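PDB 3E8T: takeout-like protein 1 from Epiphyas postvittana, which probably carries hydrophobic ligands in the insect, holding a ubiquinone-8 molecule along a tunnel inside its elongated fold. Local coordinates for residues N181-Q184 / V185-E188. Sequence-based numbering, arbitrary orientation. Where two conformers were deposited one is given.
With UQ8 (Ubiquinone-8), chain B.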
# COMPACT_ATOMS: atom_id res chain seq x y z
N ASN A 181 12.77 15.18 10.10
CA ASN A 181 11.39 15.24 10.54
C ASN A 181 10.57 14.17 9.83
O ASN A 181 9.40 14.32 9.62
CB ASN A 181 10.82 16.63 10.29
CG ASN A 181 11.54 17.67 11.08
OD1 ASN A 181 11.35 17.79 12.29
ND2 ASN A 181 12.42 18.43 10.42
N TRP A 182 11.23 13.05 9.55
CA TRP A 182 10.59 12.02 8.75
C TRP A 182 9.31 11.51 9.35
O TRP A 182 8.36 11.21 8.63
CB TRP A 182 11.58 10.85 8.45
CG TRP A 182 11.97 10.05 9.62
CD1 TRP A 182 13.09 10.24 10.42
CD2 TRP A 182 11.25 8.96 10.20
NE1 TRP A 182 13.07 9.33 11.43
CE2 TRP A 182 11.96 8.55 11.34
CE3 TRP A 182 10.06 8.30 9.87
CZ2 TRP A 182 11.55 7.50 12.13
CZ3 TRP A 182 9.66 7.29 10.66
CH2 TRP A 182 10.38 6.91 11.80
N LYS A 183 9.26 11.33 10.67
CA LYS A 183 8.07 10.74 11.25
C LYS A 183 6.87 11.68 11.14
O LYS A 183 5.79 11.30 10.73
CB LYS A 183 8.33 10.33 12.71
CG LYS A 183 7.18 9.65 13.39
CD LYS A 183 6.80 8.34 12.78
CE LYS A 183 5.69 7.70 13.60
NZ LYS A 183 5.39 6.37 13.02
N GLN A 184 7.09 12.95 11.47
CA GLN A 184 6.04 13.95 11.34
C GLN A 184 5.56 14.03 9.89
O GLN A 184 4.37 14.13 9.63
CB GLN A 184 6.56 15.30 11.81
CG GLN A 184 5.57 16.41 11.60
CD GLN A 184 5.99 17.73 12.20
OE1 GLN A 184 7.17 17.95 12.41
NE2 GLN A 184 5.05 18.60 12.38
N VAL A 185 6.50 14.04 8.92
CA VAL A 185 6.13 14.12 7.53
C VAL A 185 5.30 12.90 7.14
O VAL A 185 4.29 13.04 6.43
CB VAL A 185 7.41 14.27 6.66
CG1 VAL A 185 7.06 14.15 5.17
CG2 VAL A 185 8.05 15.64 6.94
N SER A 186 5.67 11.71 7.62
CA SER A 186 4.89 10.52 7.30
C SER A 186 3.46 10.63 7.86
O SER A 186 2.50 10.19 7.21
CB SER A 186 5.56 9.24 7.79
OG SER A 186 5.45 9.04 9.20
N GLU A 187 3.30 11.19 9.05
CA GLU A 187 1.96 11.30 9.65
C GLU A 187 1.13 12.37 8.96
O GLU A 187 -0.08 12.25 8.85
CB GLU A 187 2.03 11.61 11.16
CG GLU A 187 2.50 10.44 11.97
CD GLU A 187 1.97 10.40 13.43
OE1 GLU A 187 0.95 11.07 13.86
OE2 GLU A 187 2.63 9.60 14.14
N GLU A 188 1.74 13.41 8.46
CA GLU A 188 1.01 14.46 7.73
C GLU A 188 0.54 14.03 6.36
O GLU A 188 -0.55 14.38 5.95
CB GLU A 188 1.87 15.69 7.56
CG GLU A 188 2.00 16.48 8.81
CD GLU A 188 0.80 17.37 9.12
OE1 GLU A 188 -0.19 17.39 8.37
OE2 GLU A 188 0.86 18.03 10.16
C45 UQ8 B . 7.47 16.42 -1.60
C44 UQ8 B . 7.25 16.57 -0.09
C46 UQ8 B . 8.11 17.70 0.41
C43 UQ8 B . 7.54 15.30 0.68
C42 UQ8 B . 6.91 14.08 -0.00
C41 UQ8 B . 5.40 14.14 0.15
C39 UQ8 B . 4.85 12.78 0.53
C40 UQ8 B . 3.78 12.09 -0.32
C38 UQ8 B . 5.27 12.18 1.69
C37 UQ8 B . 4.84 10.94 2.13
C36 UQ8 B . 5.80 10.56 3.26
C34 UQ8 B . 5.60 9.14 3.76
C35 UQ8 B . 6.57 8.69 4.65
C33 UQ8 B . 4.57 8.35 3.28
C32 UQ8 B . 4.23 7.05 3.66
C31 UQ8 B . 3.49 6.38 2.46
C29 UQ8 B . 2.92 5.01 2.80
C30 UQ8 B . 2.16 4.78 4.14
C28 UQ8 B . 3.07 3.97 1.89
C27 UQ8 B . 2.60 2.67 2.08
C26 UQ8 B . 2.25 2.00 0.74
C24 UQ8 B . 1.96 0.51 0.95
C25 UQ8 B . 3.09 -0.46 1.33
C23 UQ8 B . 0.68 0.04 0.79
C22 UQ8 B . 0.24 -1.28 0.93
C21 UQ8 B . -1.29 -1.37 0.83
C19 UQ8 B . -1.90 -2.68 1.31
C20 UQ8 B . -3.43 -2.64 1.36
C18 UQ8 B . -1.37 -3.91 0.56
C17 UQ8 B . -2.08 -5.20 1.00
C16 UQ8 B . -1.29 -6.47 0.65
C14 UQ8 B . -2.22 -7.67 0.77
C15 UQ8 B . -3.24 -7.72 1.93
C13 UQ8 B . -2.19 -8.71 -0.15
C12 UQ8 B . -3.03 -9.81 -0.09
C11 UQ8 B . -2.44 -11.09 -0.71
C9 UQ8 B . -3.07 -12.36 -0.11
C10 UQ8 B . -4.40 -12.07 0.61
C8 UQ8 B . -3.25 -13.39 -1.22
C7 UQ8 B . -4.72 -13.63 -1.58
C6 UQ8 B . -5.43 -14.63 -0.64
C1 UQ8 B . -6.71 -14.34 -0.17
C1M UQ8 B . -7.31 -13.14 -0.57
C2 UQ8 B . -7.40 -15.20 0.69
O2 UQ8 B . -8.54 -14.94 1.10
C3 UQ8 B . -6.81 -16.39 1.09
O3 UQ8 B . -7.49 -17.24 1.92
C3M UQ8 B . -8.35 -18.09 1.17
C4 UQ8 B . -5.54 -16.71 0.64
O4 UQ8 B . -4.97 -17.89 1.05
C4M UQ8 B . -4.99 -18.00 2.48
C5 UQ8 B . -4.85 -15.84 -0.21
O5 UQ8 B . -3.72 -16.15 -0.59
O HOH W 1 4.23 6.88 10.41
O HOH W 2 2.22 6.70 13.99
O HOH W 3 2.30 17.64 12.30
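Ser186 and Lys183 meet within the first turns of the long helix 182-211, a local i to i+3 contact where the helix starts between the ubiquinone-8 tunnel and the protein surface. Asn181 sits at the N-cap position, just after helix 168-180; its carbonyl, not its side chain, joins the new helix, taking the Val185 N-H almost head-on, Val185 N to Asn181 O 3.0 Å. Ser186 N to Trp182 O, Glu187 N to Lys183 O and Glu188 N to Gln184 O continue the i to i+4 ladder. Lys183 O is gripped twice, by Glu187 N at 3.0 Å and by Ser186 OG at 2.8 Å. A chi1 of 76° turns this buried hydroxyl back onto the helix; separately, the backbone places Ser186 CB against the isoprenoid tail, 3.3 Å from ubiquinone-8 C35. A small residue suits this tunnel wall of the JHBP-type fold, in which a long helix is wrapped by a strongly curved antiparallel sheet. Lys183 NZ salt-bridges Asp151 of strand 139-153, and one water links it to Ser186 OG. At 4.4 Å Lys183 NZ and Glu187 OE2 are too far apart for a salt bridge; a second water joins them, its bond from NZ weak. On the outer side, Gln184 NE2 donates to a water, which in turn donates to Glu188 OE2, while Glu188 OE1 bonds Ser52. Apolar, buried Val185 fits against Phe158 of strand 155-160 and the loop residue Leu104.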